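Local coordinates for extracellular solute-binding protein, family 1 (Trichodesmium erythraeum IMS101, PDB 6G7P) that binds ferric iron in the cleft between two lobes, probably as the solute-binding component of an ABC-type uptake system, at residues N195-A200 against N268-V273; S99-V104 against N139-S144; I146-E151 against S297-L302. One frame throughout, in Å; residues are numbered along the deposited sequence.

Interaction 1. Residues N195-A200 against N268-V273. With FE (Fe (III) ion), chain C.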
ATOM      1  N   ASN A 195      -1.146   5.087  -6.179  1.00 10.98           N
ATOM      2  CA  ASN A 195      -2.011   4.123  -5.560  1.00 10.47           C
ATOM      3  C   ASN A 195      -3.460   4.469  -5.889  1.00 10.89           C
ATOM      4  O   ASN A 195      -3.886   5.621  -5.893  1.00 11.35           O
ATOM      5  CB  ASN A 195      -1.793   4.019  -4.048  1.00 10.23           C
ATOM      6  CG  ASN A 195      -0.470   3.381  -3.668  1.00 11.21           C
ATOM      7  OD1 ASN A 195       0.150   2.678  -4.493  1.00 11.07           O
ATOM      8  ND2 ASN A 195      -0.056   3.600  -2.428  1.00 12.13           N
ATOM      9  N   SER A 196      -4.253   3.397  -6.034  1.00 11.32           N
ATOM     10  CA  SER A 196      -5.618   3.455  -6.412  1.00 11.19           C
ATOM     11  C   SER A 196      -6.462   4.405  -5.528  1.00 11.21           C
ATOM     12  O   SER A 196      -7.306   5.177  -6.041  1.00 12.41           O
ATOM     13  CB  SER A 196      -6.180   2.040  -6.394  1.00 10.57           C
ATOM     14  OG  SER A 196      -5.951   1.394  -5.107  1.00 12.31           O
ATOM     15  N   TYR A 197      -6.267   4.332  -4.217  1.00 11.79           N
ATOM     16  CA  TYR A 197      -7.101   5.107  -3.292  1.00 11.74           C
ATOM     17  C   TYR A 197      -6.938   6.614  -3.410  1.00 12.60           C
ATOM     18  O   TYR A 197      -7.805   7.345  -2.987  1.00 14.23           O
ATOM     19  CB  TYR A 197      -6.884   4.630  -1.840  1.00 13.00           C
ATOM     20  CG  TYR A 197      -5.475   4.755  -1.363  1.00 11.74           C
ATOM     21  CD1 TYR A 197      -4.991   5.915  -0.841  1.00 12.18           C
ATOM     22  CD2 TYR A 197      -4.585   3.679  -1.437  1.00 11.87           C
ATOM     23  CE1 TYR A 197      -3.677   5.986  -0.383  1.00 12.00           C
ATOM     24  CE2 TYR A 197      -3.272   3.764  -1.064  1.00 11.71           C
ATOM     25  CZ  TYR A 197      -2.806   4.941  -0.530  1.00 12.72           C
ATOM     26  OH  TYR A 197      -1.495   5.075  -0.167  1.00 13.01           O
ATOM     27  N   TYR A 198      -5.821   7.097  -3.967  1.00 11.98           N
ATOM     28  CA  TYR A 198      -5.666   8.558  -4.124  1.00 12.36           C
ATOM     29  C   TYR A 198      -6.617   9.099  -5.189  1.00 13.48           C
ATOM     30  O   TYR A 198      -7.047  10.248  -5.084  1.00 13.58           O
ATOM     31  CB  TYR A 198      -4.208   8.904  -4.466  1.00 11.98           C
ATOM     32  CG  TYR A 198      -3.249   8.701  -3.318  1.00 11.85           C
ATOM     33  CD1 TYR A 198      -3.358   9.414  -2.150  1.00 12.31           C
ATOM     34  CD2 TYR A 198      -2.254   7.740  -3.373  1.00 13.28           C
ATOM     35  CE1 TYR A 198      -2.490   9.186  -1.117  1.00 13.03           C
ATOM     36  CE2 TYR A 198      -1.386   7.522  -2.356  1.00 13.04           C
ATOM     37  CZ  TYR A 198      -1.509   8.273  -1.223  1.00 14.31           C
ATOM     38  OH  TYR A 198      -0.688   8.029  -0.161  1.00 15.54           O
ATOM     39  N   LEU A 199      -6.917   8.327  -6.248  1.00 11.80           N
ATOM     40  CA  LEU A 199      -7.925   8.782  -7.237  1.00 13.58           C
ATOM     41  C   LEU A 199      -9.321   8.765  -6.582  1.00 12.08           C
ATOM     42  O   LEU A 199     -10.087   9.745  -6.680  1.00 11.70           O
ATOM     43  CB  LEU A 199      -7.883   7.990  -8.514  1.00 13.18           C
ATOM     44  CG  LEU A 199      -8.836   8.470  -9.597  1.00 14.07           C
ATOM     45  CD1 LEU A 199      -8.546   9.893 -10.037  1.00 14.85           C
ATOM     46  CD2 LEU A 199      -8.801   7.516 -10.781  1.00 14.09           C
ATOM     47  N   ALA A 200      -9.634   7.717  -5.845  1.00 12.15           N
ATOM     48  CA  ALA A 200     -10.896   7.638  -5.131  1.00 13.46           C
ATOM     49  C   ALA A 200     -11.071   8.776  -4.149  1.00 14.73           C
ATOM     50  O   ALA A 200     -12.149   9.354  -4.006  1.00 13.87           O
ATOM     51  CB  ALA A 200     -10.929   6.316  -4.393  1.00 13.36           C
ATOM     52  N   ASN A 268      -9.890   4.594   4.154  1.00 14.33           N
ATOM     53  CA  ASN A 268      -8.931   5.154   3.225  1.00 15.21           C
ATOM     54  C   ASN A 268      -9.215   4.736   1.782  1.00 13.63           C
ATOM     55  O   ASN A 268      -8.321   4.736   0.964  1.00 14.16           O
ATOM     56  CB  ASN A 268      -7.493   4.765   3.592  1.00 14.91           C
ATOM     57  CG  ASN A 268      -6.470   5.595   2.841  1.00 16.24           C
ATOM     58  OD1 ASN A 268      -6.677   6.792   2.593  1.00 18.15           O
ATOM     59  ND2 ASN A 268      -5.375   4.971   2.444  1.00 17.14           N
ATOM     60  N   ASN A 269     -10.472   4.434   1.453  1.00 13.05           N
ATOM     61  CA  ASN A 269     -10.841   4.084   0.093  1.00 13.14           C
ATOM     62  C   ASN A 269     -10.007   2.925  -0.506  1.00 12.05           C
ATOM     63  O   ASN A 269      -9.697   2.946  -1.672  1.00 12.71           O
ATOM     64  CB  ASN A 269     -10.804   5.316  -0.873  1.00 13.45           C
ATOM     65  CG  ASN A 269     -11.698   6.423  -0.427  1.00 14.58           C
ATOM     66  OD1 ASN A 269     -12.908   6.206  -0.251  1.00 16.44           O
ATOM     67  ND2 ASN A 269     -11.097   7.583  -0.152  1.00 16.03           N
ATOM     68  N   GLU A 270      -9.635   1.975   0.364  1.00 12.56           N
ATOM     69  CA  GLU A 270      -8.910   0.781   0.009  1.00 12.58           C
ATOM     70  C   GLU A 270      -9.876  -0.356  -0.170  1.00 12.05           C
ATOM     71  O   GLU A 270     -11.061  -0.254   0.118  1.00 13.85           O
ATOM     72  CB  GLU A 270      -7.833   0.471   1.076  1.00 12.28           C
ATOM     73  CG  GLU A 270      -6.712   1.507   1.060  1.00 13.42           C
ATOM     74  CD  GLU A 270      -5.580   1.221   2.020  1.00 13.04           C
ATOM     75  OE1 GLU A 270      -5.104   0.073   2.068  1.00 13.73           O
ATOM     76  OE2 GLU A 270      -5.161   2.166   2.681  1.00 13.48           O
ATOM     77  N   TYR A 271      -9.366  -1.453  -0.750  1.00 11.79           N
ATOM     78  CA  TYR A 271     -10.150  -2.673  -0.934  1.00 11.83           C
ATOM     79  C   TYR A 271     -10.061  -3.535   0.332  1.00 12.20           C
ATOM     80  O   TYR A 271      -9.008  -3.582   0.961  1.00 13.25           O
ATOM     81  CB  TYR A 271      -9.581  -3.506  -2.123  1.00 12.18           C
ATOM     82  CG  TYR A 271      -9.694  -2.797  -3.452  1.00 12.48           C
ATOM     83  CD1 TYR A 271     -10.810  -2.938  -4.225  1.00 13.39           C
ATOM     84  CD2 TYR A 271      -8.642  -1.997  -3.913  1.00 12.07           C
ATOM     85  CE1 TYR A 271     -10.884  -2.242  -5.434  1.00 12.89           C
ATOM     86  CE2 TYR A 271      -8.731  -1.353  -5.125  1.00 12.36           C
ATOM     87  CZ  TYR A 271      -9.886  -1.487  -5.853  1.00 13.85           C
ATOM     88  OH  TYR A 271      -9.940  -0.796  -7.094  1.00 15.31           O
ATOM     89  N   PRO A 272     -11.079  -4.312   0.632  1.00 12.35           N
ATOM     90  CA  PRO A 272     -10.918  -5.354   1.681  1.00 11.95           C
ATOM     91  C   PRO A 272      -9.942  -6.398   1.282  1.00 12.19           C
ATOM     92  O   PRO A 272      -9.695  -6.607   0.098  1.00 13.62           O
ATOM     93  CB  PRO A 272     -12.325  -5.997   1.792  1.00 13.08           C
ATOM     94  CG  PRO A 272     -13.246  -5.052   1.059  1.00 14.33           C
ATOM     95  CD  PRO A 272     -12.374  -4.416  -0.021  1.00 13.24           C
ATOM     96  N   VAL A 273      -9.377  -7.108   2.268  1.00 11.06           N
ATOM     97  CA  VAL A 273      -8.594  -8.334   1.954  1.00 11.98           C
ATOM     98  C   VAL A 273      -9.432  -9.571   2.001  1.00 12.48           C
ATOM     99  O   VAL A 273      -9.040 -10.611   1.421  1.00 12.28           O
ATOM    100  CB  VAL A 273      -7.364  -8.471   2.841  1.00 11.89           C
ATOM    101  CG1 VAL A 273      -6.447  -7.287   2.741  1.00 13.17           C
ATOM    102  CG2 VAL A 273      -7.733  -8.806   4.294  1.00 13.03           C
TER
HETATM  103 FE    FE C 401      -0.687   6.437   1.039  1.00 14.63          FE
HETATM  104  O   HOH W   1      -8.194   1.420  -3.457  1.00 14.04           O
HETATM  105  O   HOH W   2      -1.638   5.429   2.587  1.00 20.40           O
HETATM  106  O   HOH W   3      -0.129   7.716   2.681  1.00 27.55           O
HETATM  107  O   HOH W   4      -2.324   7.812   2.078  1.00 36.19           O

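Interaction 2. Residues S99-V104 against N139-S144. With FE (Fe (III) ion), chain C.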
ATOM      1  N   SER A  99      -6.158  -4.228   4.707  1.00 11.04           N
ATOM      2  CA  SER A  99      -6.792  -3.644   3.513  1.00 11.95           C
ATOM      3  C   SER A  99      -5.749  -3.640   2.419  1.00 12.34           C
ATOM      4  O   SER A  99      -4.553  -3.782   2.673  1.00 11.86           O
ATOM      5  CB  SER A  99      -7.365  -2.234   3.734  1.00 12.96           C
ATOM      6  OG  SER A  99      -6.358  -1.247   4.004  1.00 12.96           O
ATOM      7  N   LYS A 100      -6.195  -3.450   1.192  1.00 11.75           N
ATOM      8  CA  LYS A 100      -5.375  -3.610  -0.008  1.00 13.14           C
ATOM      9  C   LYS A 100      -5.463  -2.386  -0.885  1.00 11.84           C
ATOM     10  O   LYS A 100      -6.545  -1.806  -1.072  1.00 11.65           O
ATOM     11  CB  LYS A 100      -5.971  -4.843  -0.765  1.00 14.76           C
ATOM     12  CG  LYS A 100      -5.405  -5.174  -2.110  1.00 19.10           C
ATOM     13  CD  LYS A 100      -5.985  -6.543  -2.531  1.00 17.36           C
ATOM     14  CE  LYS A 100      -7.492  -6.484  -2.870  1.00 19.85           C
ATOM     15  NZ  LYS A 100      -7.867  -7.801  -3.475  1.00 17.02           N
ATOM     16  N   ARG A 101      -4.309  -2.014  -1.462  1.00 10.81           N
ATOM     17  CA  ARG A 101      -4.212  -0.941  -2.463  1.00 11.56           C
ATOM     18  C   ARG A 101      -3.562  -1.504  -3.695  1.00 10.66           C
ATOM     19  O   ARG A 101      -2.846  -2.489  -3.647  1.00 11.18           O
ATOM     20  CB  ARG A 101      -3.472   0.270  -1.920  1.00 11.93           C
ATOM     21  CG  ARG A 101      -2.007   0.006  -1.423  1.00 10.90           C
ATOM     22  CD  ARG A 101      -1.843  -0.350   0.085  1.00 11.02           C
ATOM     23  NE  ARG A 101      -2.382   0.711   0.974  1.00 11.06           N
ATOM     24  CZ  ARG A 101      -1.804   1.852   1.223  1.00 12.33           C
ATOM     25  NH1 ARG A 101      -2.398   2.739   2.022  1.00 12.57           N
ATOM     26  NH2 ARG A 101      -0.649   2.150   0.713  1.00 12.23           N
ATOM     27  N   ALA A 102      -3.791  -0.893  -4.827  1.00 10.62           N
ATOM     28  CA  ALA A 102      -3.098  -1.268  -6.083  1.00 11.44           C
ATOM     29  C   ALA A 102      -2.265  -0.104  -6.584  1.00 10.02           C
ATOM     30  O   ALA A 102      -2.713   1.031  -6.512  1.00 11.34           O
ATOM     31  CB  ALA A 102      -4.151  -1.661  -7.098  1.00 12.39           C
ATOM     32  N   ARG A 103      -1.089  -0.374  -7.105  1.00 10.03           N
ATOM     33  CA  ARG A 103      -0.229   0.681  -7.707  1.00 10.48           C
ATOM     34  C   ARG A 103      -0.487   0.593  -9.206  1.00 10.93           C
ATOM     35  O   ARG A 103      -0.128  -0.375  -9.874  1.00 11.31           O
ATOM     36  CB  ARG A 103       1.243   0.579  -7.293  1.00 10.41           C
ATOM     37  CG  ARG A 103       1.994   1.848  -7.589  1.00 11.38           C
ATOM     38  CD  ARG A 103       3.148   2.078  -6.612  1.00 11.40           C
ATOM     39  NE  ARG A 103       3.773   3.376  -6.705  1.00 11.31           N
ATOM     40  CZ  ARG A 103       3.222   4.522  -6.265  1.00 10.75           C
ATOM     41  NH1 ARG A 103       2.066   4.494  -5.654  1.00 10.73           N
ATOM     42  NH2 ARG A 103       3.870   5.666  -6.378  1.00 12.01           N
ATOM     43  N   VAL A 104      -1.165   1.618  -9.724  1.00 10.14           N
ATOM     44  CA  VAL A 104      -1.827   1.570 -11.026  1.00 10.25           C
ATOM     45  C   VAL A 104      -1.322   2.646 -11.918  1.00 10.95           C
ATOM     46  O   VAL A 104      -0.607   3.580 -11.488  1.00 11.04           O
ATOM     47  CB  VAL A 104      -3.332   1.668 -10.858  1.00 11.41           C
ATOM     48  CG1 VAL A 104      -3.854   0.562 -10.003  1.00 12.32           C
ATOM     49  CG2 VAL A 104      -3.734   3.022 -10.288  1.00 12.03           C
ATOM     50  N   ASN A 139      10.217   7.008  -1.899  1.00 12.53           N
ATOM     51  CA  ASN A 139       8.872   6.569  -1.491  1.00 12.97           C
ATOM     52  C   ASN A 139       8.724   5.067  -1.466  1.00 12.18           C
ATOM     53  O   ASN A 139       9.121   4.395  -2.426  1.00 12.11           O
ATOM     54  CB  ASN A 139       7.835   7.169  -2.436  1.00 13.31           C
ATOM     55  CG  ASN A 139       6.439   6.567  -2.255  1.00 14.84           C
ATOM     56  OD1 ASN A 139       6.037   5.764  -3.082  1.00 15.55           O
ATOM     57  ND2 ASN A 139       5.754   6.949  -1.242  1.00 14.69           N
ATOM     58  N   ILE A 140       8.187   4.564  -0.354  1.00 11.15           N
ATOM     59  CA  ILE A 140       8.099   3.120  -0.183  1.00 11.66           C
ATOM     60  C   ILE A 140       7.200   2.468  -1.250  1.00 11.21           C
ATOM     61  O   ILE A 140       7.494   1.299  -1.632  1.00 11.20           O
ATOM     62  CB  ILE A 140       7.627   2.778   1.240  1.00 12.46           C
ATOM     63  CG1 ILE A 140       7.829   1.304   1.567  1.00 14.50           C
ATOM     64  CG2 ILE A 140       6.185   3.161   1.481  1.00 13.64           C
ATOM     65  CD1 ILE A 140       9.236   0.883   1.692  1.00 14.95           C
ATOM     66  N   TYR A 141       6.164   3.139  -1.732  1.00 11.12           N
ATOM     67  CA  TYR A 141       5.313   2.481  -2.703  1.00 10.46           C
ATOM     68  C   TYR A 141       6.098   2.167  -3.982  1.00  9.88           C
ATOM     69  O   TYR A 141       5.952   1.098  -4.584  1.00 10.39           O
ATOM     70  CB  TYR A 141       4.115   3.345  -3.086  1.00 10.21           C
ATOM     71  CG  TYR A 141       3.347   3.968  -1.958  1.00 11.25           C
ATOM     72  CD1 TYR A 141       3.134   3.319  -0.752  1.00 12.39           C
ATOM     73  CD2 TYR A 141       2.796   5.255  -2.106  1.00 12.39           C
ATOM     74  CE1 TYR A 141       2.376   3.923   0.248  1.00 12.67           C
ATOM     75  CE2 TYR A 141       2.053   5.832  -1.116  1.00 12.54           C
ATOM     76  CZ  TYR A 141       1.833   5.170   0.080  1.00 13.56           C
ATOM     77  OH  TYR A 141       1.092   5.766   1.086  1.00 17.91           O
ATOM     78  N   ASN A 142       6.928   3.120  -4.395  1.00 10.42           N
ATOM     79  CA  ASN A 142       7.807   2.914  -5.563  1.00  9.85           C
ATOM     80  C   ASN A 142       8.855   1.838  -5.295  1.00 10.43           C
ATOM     81  O   ASN A 142       9.139   1.040  -6.171  1.00 11.48           O
ATOM     82  CB  ASN A 142       8.475   4.219  -5.949  1.00 10.84           C
ATOM     83  CG  ASN A 142       7.523   5.185  -6.624  1.00 12.24           C
ATOM     84  OD1 ASN A 142       6.459   4.818  -7.199  1.00 12.01           O
ATOM     85  ND2 ASN A 142       7.988   6.469  -6.704  1.00 12.95           N
ATOM     86  N   GLN A 143       9.476   1.894  -4.123  1.00  9.86           N
ATOM     87  CA  GLN A 143      10.446   0.892  -3.760  1.00 10.25           C
ATOM     88  C   GLN A 143       9.861  -0.517  -3.820  1.00  9.87           C
ATOM     89  O   GLN A 143      10.477  -1.412  -4.409  1.00 10.83           O
ATOM     90  CB  GLN A 143      11.045   1.180  -2.362  1.00 11.36           C
ATOM     91  CG  GLN A 143      11.857   2.460  -2.351  1.00 11.50           C
ATOM     92  CD  GLN A 143      12.325   2.868  -0.980  1.00 13.91           C
ATOM     93  OE1 GLN A 143      12.019   2.247   0.036  1.00 14.61           O
ATOM     94  NE2 GLN A 143      12.964   4.019  -0.921  1.00 14.83           N
ATOM     95  N   SER A 144       8.619  -0.666  -3.352  1.00 10.85           N
ATOM     96  CA  SER A 144       7.983  -1.973  -3.361  1.00  9.47           C
ATOM     97  C   SER A 144       7.659  -2.401  -4.797  1.00  9.59           C
ATOM     98  O   SER A 144       7.806  -3.593  -5.116  1.00  9.36           O
ATOM     99  CB  SER A 144       6.742  -1.964  -2.483  1.00 10.76           C
ATOM    100  OG  SER A 144       7.188  -1.924  -1.112  1.00 11.45           O
TER
HETATM  101 FE    FE C 401      -0.687   6.437   1.039  1.00 14.63          FE
HETATM  102  O   HOH W   2      -1.638   5.429   2.587  1.00 20.40           O
HETATM  103  O   HOH W   3      -0.129   7.716   2.681  1.00 27.55           O
HETATM  104  O   HOH W   4      -2.324   7.812   2.078  1.00 36.19           O

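Interaction 3. Residues I146-E151 against S297-L302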
ATOM      1  N   ILE A 146       9.271  -1.518  -7.559  1.00 10.30           N
ATOM      2  CA  ILE A 146      10.525  -1.873  -8.193  1.00 10.83           C
ATOM      3  C   ILE A 146      11.101  -3.178  -7.615  1.00 10.05           C
ATOM      4  O   ILE A 146      11.601  -4.010  -8.382  1.00 10.35           O
ATOM      5  CB  ILE A 146      11.511  -0.670  -8.163  1.00 11.34           C
ATOM      6  CG1 ILE A 146      11.214   0.352  -9.276  1.00 14.40           C
ATOM      7  CG2 ILE A 146      12.939  -1.146  -8.374  1.00 12.32           C
ATOM      8  CD1 ILE A 146       9.822   0.741  -9.602  1.00 15.53           C
ATOM      9  N   ALA A 147      10.928  -3.412  -6.347  1.00 10.62           N
ATOM     10  CA  ALA A 147      11.311  -4.721  -5.776  1.00  9.88           C
ATOM     11  C   ALA A 147      10.588  -5.855  -6.490  1.00 11.26           C
ATOM     12  O   ALA A 147      11.204  -6.867  -6.801  1.00 11.10           O
ATOM     13  CB  ALA A 147      11.012  -4.761  -4.311  1.00 10.89           C
ATOM     14  N   SER A 148       9.306  -5.663  -6.749  1.00 10.07           N
ATOM     15  CA  SER A 148       8.539  -6.676  -7.481  1.00 11.55           C
ATOM     16  C   SER A 148       9.103  -6.950  -8.850  1.00 11.14           C
ATOM     17  O   SER A 148       9.160  -8.111  -9.293  1.00 11.98           O
ATOM     18  CB  SER A 148       7.059  -6.346  -7.541  1.00 12.04           C
ATOM     19  OG  SER A 148       6.645  -5.501  -8.554  1.00 12.22           O
ATOM     20  N   LEU A 149       9.541  -5.892  -9.534  1.00 10.31           N
ATOM     21  CA  LEU A 149      10.134  -6.021 -10.867  1.00 10.09           C
ATOM     22  C   LEU A 149      11.487  -6.712 -10.829  1.00 10.85           C
ATOM     23  O   LEU A 149      11.822  -7.496 -11.732  1.00 12.03           O
ATOM     24  CB  LEU A 149      10.177  -4.662 -11.568  1.00 10.78           C
ATOM     25  CG  LEU A 149       8.794  -4.069 -11.847  1.00 12.24           C
ATOM     26  CD1 LEU A 149       8.913  -2.634 -12.296  1.00 13.62           C
ATOM     27  CD2 LEU A 149       8.053  -4.865 -12.907  1.00 13.02           C
ATOM     28  N   ILE A 150      12.274  -6.439  -9.793  1.00 11.21           N
ATOM     29  CA  ILE A 150      13.535  -7.143  -9.632  1.00 11.37           C
ATOM     30  C   ILE A 150      13.288  -8.649  -9.372  1.00 11.37           C
ATOM     31  O   ILE A 150      13.991  -9.543  -9.894  1.00 13.11           O
ATOM     32  CB  ILE A 150      14.398  -6.526  -8.511  1.00 11.93           C
ATOM     33  CG1 ILE A 150      14.824  -5.144  -8.908  1.00 12.36           C
ATOM     34  CG2 ILE A 150      15.609  -7.400  -8.222  1.00 12.84           C
ATOM     35  CD1 ILE A 150      15.325  -4.304  -7.777  1.00 12.74           C
ATOM     36  N   GLU A 151      12.310  -8.932  -8.513  1.00 10.41           N
ATOM     37  CA  GLU A 151      11.959 -10.336  -8.277  1.00 12.08           C
ATOM     38  C   GLU A 151      11.627 -11.036  -9.591  1.00 12.26           C
ATOM     39  O   GLU A 151      12.109 -12.168  -9.801  1.00 13.22           O
ATOM     40  CB  GLU A 151      10.820 -10.431  -7.272  1.00 14.03           C
ATOM     41  CG  GLU A 151      10.264 -11.816  -7.016  1.00 14.33           C
ATOM     42  CD  GLU A 151      11.095 -12.664  -6.134  1.00 17.12           C
ATOM     43  OE1 GLU A 151      12.196 -12.225  -5.699  1.00 17.86           O
ATOM     44  OE2 GLU A 151      10.663 -13.847  -5.857  1.00 15.64           O
ATOM     45  N   SER A 297       5.678  -9.945   1.084  1.00  9.63           N
ATOM     46  CA  SER A 297       6.955  -9.902   1.782  1.00 11.02           C
ATOM     47  C   SER A 297       8.127  -9.747   0.830  1.00 11.86           C
ATOM     48  O   SER A 297       9.150  -9.196   1.228  1.00 12.26           O
ATOM     49  CB  SER A 297       7.184 -11.128   2.654  1.00 11.33           C
ATOM     50  OG  SER A 297       7.406 -12.316   1.882  1.00 12.04           O
ATOM     51  N   VAL A 298       8.001 -10.187  -0.414  1.00 10.62           N
ATOM     52  CA  VAL A 298       9.086 -10.045  -1.434  1.00 11.50           C
ATOM     53  C   VAL A 298       9.436  -8.582  -1.559  1.00 12.74           C
ATOM     54  O   VAL A 298      10.608  -8.258  -1.806  1.00 12.35           O
ATOM     55  CB  VAL A 298       8.602 -10.613  -2.818  1.00 15.35           C
ATOM     56  CG1 VAL A 298       9.424 -10.131  -3.983  1.00 18.70           C
ATOM     57  CG2 VAL A 298       8.569 -12.123  -2.773  1.00 17.54           C
ATOM     58  N   TYR A 299       8.472  -7.694  -1.424  0.50 11.05           N
ATOM     59  CA  TYR A 299       8.735  -6.278  -1.662  0.50 11.51           C
ATOM     60  C   TYR A 299       9.615  -5.683  -0.556  0.50 12.16           C
ATOM     61  O   TYR A 299      10.440  -4.789  -0.836  0.50 13.06           O
ATOM     62  CB  TYR A 299       7.410  -5.568  -1.906  0.50 11.21           C
ATOM     63  CG  TYR A 299       6.471  -6.275  -2.867  0.50  9.26           C
ATOM     64  CD1 TYR A 299       6.911  -7.090  -3.922  0.50  9.24           C
ATOM     65  CD2 TYR A 299       5.125  -6.089  -2.740  0.50  9.04           C
ATOM     66  CE1 TYR A 299       6.027  -7.703  -4.762  0.50  8.76           C
ATOM     67  CE2 TYR A 299       4.216  -6.682  -3.601  0.50  8.94           C
ATOM     68  CZ  TYR A 299       4.660  -7.509  -4.595  0.50  9.12           C
ATOM     69  OH  TYR A 299       3.782  -8.159  -5.442  0.50  9.04           O
ATOM     70  N   GLY A 300       9.547  -6.222   0.660  1.00 11.97           N
ATOM     71  CA  GLY A 300      10.527  -5.855   1.674  1.00 12.36           C
ATOM     72  C   GLY A 300      11.850  -6.535   1.525  1.00 12.48           C
ATOM     73  O   GLY A 300      12.943  -5.918   1.671  1.00 13.74           O
ATOM     74  N   LYS A 301      11.832  -7.829   1.225  1.00 12.34           N
ATOM     75  CA  LYS A 301      13.054  -8.595   1.028  1.00 13.91           C
ATOM     76  C   LYS A 301      13.968  -7.958   0.007  1.00 13.87           C
ATOM     77  O   LYS A 301      15.208  -7.945   0.218  1.00 15.91           O
ATOM     78  CB  LYS A 301      12.708 -10.018   0.561  1.00 16.60           C
ATOM     79  CG  LYS A 301      13.843 -11.012   0.522  1.00 23.04           C
ATOM     80  CD  LYS A 301      13.276 -12.359  -0.000  1.00 30.53           C
ATOM     81  CE  LYS A 301      14.309 -13.364  -0.468  1.00 36.84           C
ATOM     82  NZ  LYS A 301      14.791 -13.087  -1.851  1.00 34.37           N
ATOM     83  N   LEU A 302      13.382  -7.383  -1.045  1.00 12.23           N
ATOM     84  CA  LEU A 302      14.144  -6.774  -2.135  0.50 12.56           C
ATOM     85  C   LEU A 302      14.153  -5.241  -2.066  1.00 12.81           C
ATOM     86  O   LEU A 302      14.514  -4.578  -3.052  1.00 12.17           O
ATOM     87  CB  LEU A 302      13.639  -7.261  -3.479  0.50 13.31           C
ATOM     88  CG  LEU A 302      13.927  -8.734  -3.727  0.50 15.38           C
ATOM     89  CD1 LEU A 302      13.281  -9.113  -5.009  0.50 15.16           C
ATOM     90  CD2 LEU A 302      15.410  -9.080  -3.729  0.50 18.64           C
TER
HETATM   91  O   HOH W   5      12.815 -13.521  -3.453  1.00 35.37           O

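Interaction 1. Residues N195-A200 against N268-V273
Asn268 lays the nitrogen of its amide over one face of the Tyr197 ring, ND2 standing 3.4 Å from CD1 near the rim, with the amide and ring planes 54° apart. This ring belongs to the iron site of a two-lobed solute-binding protein. Tyr197 OH and Tyr198 OH, in the first turn of helix 196-204, each bind the Fe(III) ion at 2.0 Å, and Tyr141 and three waters complete its shell; phenolic oxygens are hard donors that suit ferric iron. The metal lies at the edge of the Tyr197 ring, in its plane, and Asn195 ND2 donates to the same Tyr197 oxygen from within the Asn195 amide plane. Asn268 ND2 also donates to the anti lone pair of Glu270 OE2 at 2.8 Å. The Glu270 side chain runs alongside Tyr197, its carboxylate plane 26° from the ring and OE2 over a face, and is further held by Arg101 and Ser99. Exchanging Asn268 for an alanine removes the amide over the ring, which would probably open a gap on that face and leave Glu270 OE2 short of a donor. Because CG of Tyr197 sits between the backbone N and carbonyl carbon (chi1 60°), the ring swings toward the metal while CB rests 3.2 Å from Asn268 O. Asn269, with the positive phi that asparagine tolerates well, is the C-prime residue of the Schellman motif ending helix 258-266. Its CB meets Ala200 CB at 3.7 Å, and its OD1 accepts from Arg204. One water joins the segments, 2.8 Å from Ser196 OG and donating to Asn269 O.

Interaction 2. Residues S99-V104 against N139-S144
Arg103 grips Asn142 side-on, NE and NH2 both donating to OD1, the shorter bond being NH2 to OD1 at 2.8 Å. The oxygen lies near the guanidinium plane, yet both nitrogens reach it from one face of the amide, NH2 well above the carbonyl plane. An extended chain from CG to NE, with CG anti to the backbone N (chi1 -164°), carries the arginine from strand to helix. Asn142 ND2 is held by Ser136 O, which helps fix the amide's rotation, and Arg103 NH1 has a salt bridge to Asp177; arginine has the reach and the several N-H groups to hold both partners. Asn139, the N-cap of helix 140-167, accepts from the backbone N of Asn142 through OD1, at 3.1 Å. Strand 96-108 probably serves as one of the antiparallel hinge strands between the lobes, as in ferric-binding proteins, and the helix start facing it delivers Tyr141, whose OH binds the Fe(III) ion at 1.9 Å. Arg101, bent at chi2 and chi3, gives NH1 to Glu270 and to an iron-bound water, 2.9 Å from that nitrogen. Its NH2 comes within 3.5 Å of Tyr141 CE1, the guanidinium meeting the ring with its edge. Nearer the helix backbone, Tyr141 CB lies over one face of the Arg103 guanidinium, off-centre, 3.5 Å from NH1.

Interaction 3. Residues I146-E151 against S297-L302
Ala147 presses its methyl group against the end of helix 297-301, with CB 3.5 Å from Tyr299 O and, in the Leu302 conformer described, 3.7 Å from Leu302 CB. A side chain this small lets the two helix axes come within 8.2 Å. On one flank the CB methylene of Ser148 approaches CE1 of Tyr299, in a way that is neither face-on nor edge-on; the tyrosine has two deposited conformers, which leaves the exact fit doubtful. The Ser148 hydroxyl turns back to its own helix and bonds to Leu145 O. Leu302 likewise has two conformers; in the one described, CD1 lies 3.5 Å from Ala147 O and 4.3 Å from Ile150 CG2.

The outer side is more exposed and wetter. Glu151 runs along this exposed edge with CG anti to the backbone N (chi1 175°), which sets its CB and CG methylenes against Val298, CG to CG1 at 3.6 Å. A glutamate suits such a margin, offering aliphatic carbon inward and charge to solvent. Its OE1 accepts from a water at 2.7 Å, and Lys301 NZ donates to that same water, so the opposite charges are joined through solvent. Leu302 leaves helical geometry and occupies the N-cap position of helix 303-312, which also packs on Ile146 and Ile150. The whole is near-perpendicular helix packing: the short axes of 146-151 and 297-301 cross at 91°, setting helix 297-301 across the long helix 140-167.

Interactions 1 and 2 are buried and meet round one Fe(III) ion: interaction 1 supplies two tyrosines, interaction 2 the third, and the same three waters belong to both. Strands 96-108 and 271-272 are neighbours in one sheet, and a probable hydrogen bond between Ser99 and Glu270 helps to tie the two contacts together. Interaction 2 is bonded directly, arginine to asparagine, whereas interaction 1 rests on packing and one bridging water. Interaction 3 shares helix 140-167 with interaction 2 and touches it where Ser144 CB meets Tyr299 CB, but it lies farther from the centre of the chain. There, mostly apolar side chains do the packing, and charge is confined to a solvent-washed margin. Interactions 1 and 3 do not touch.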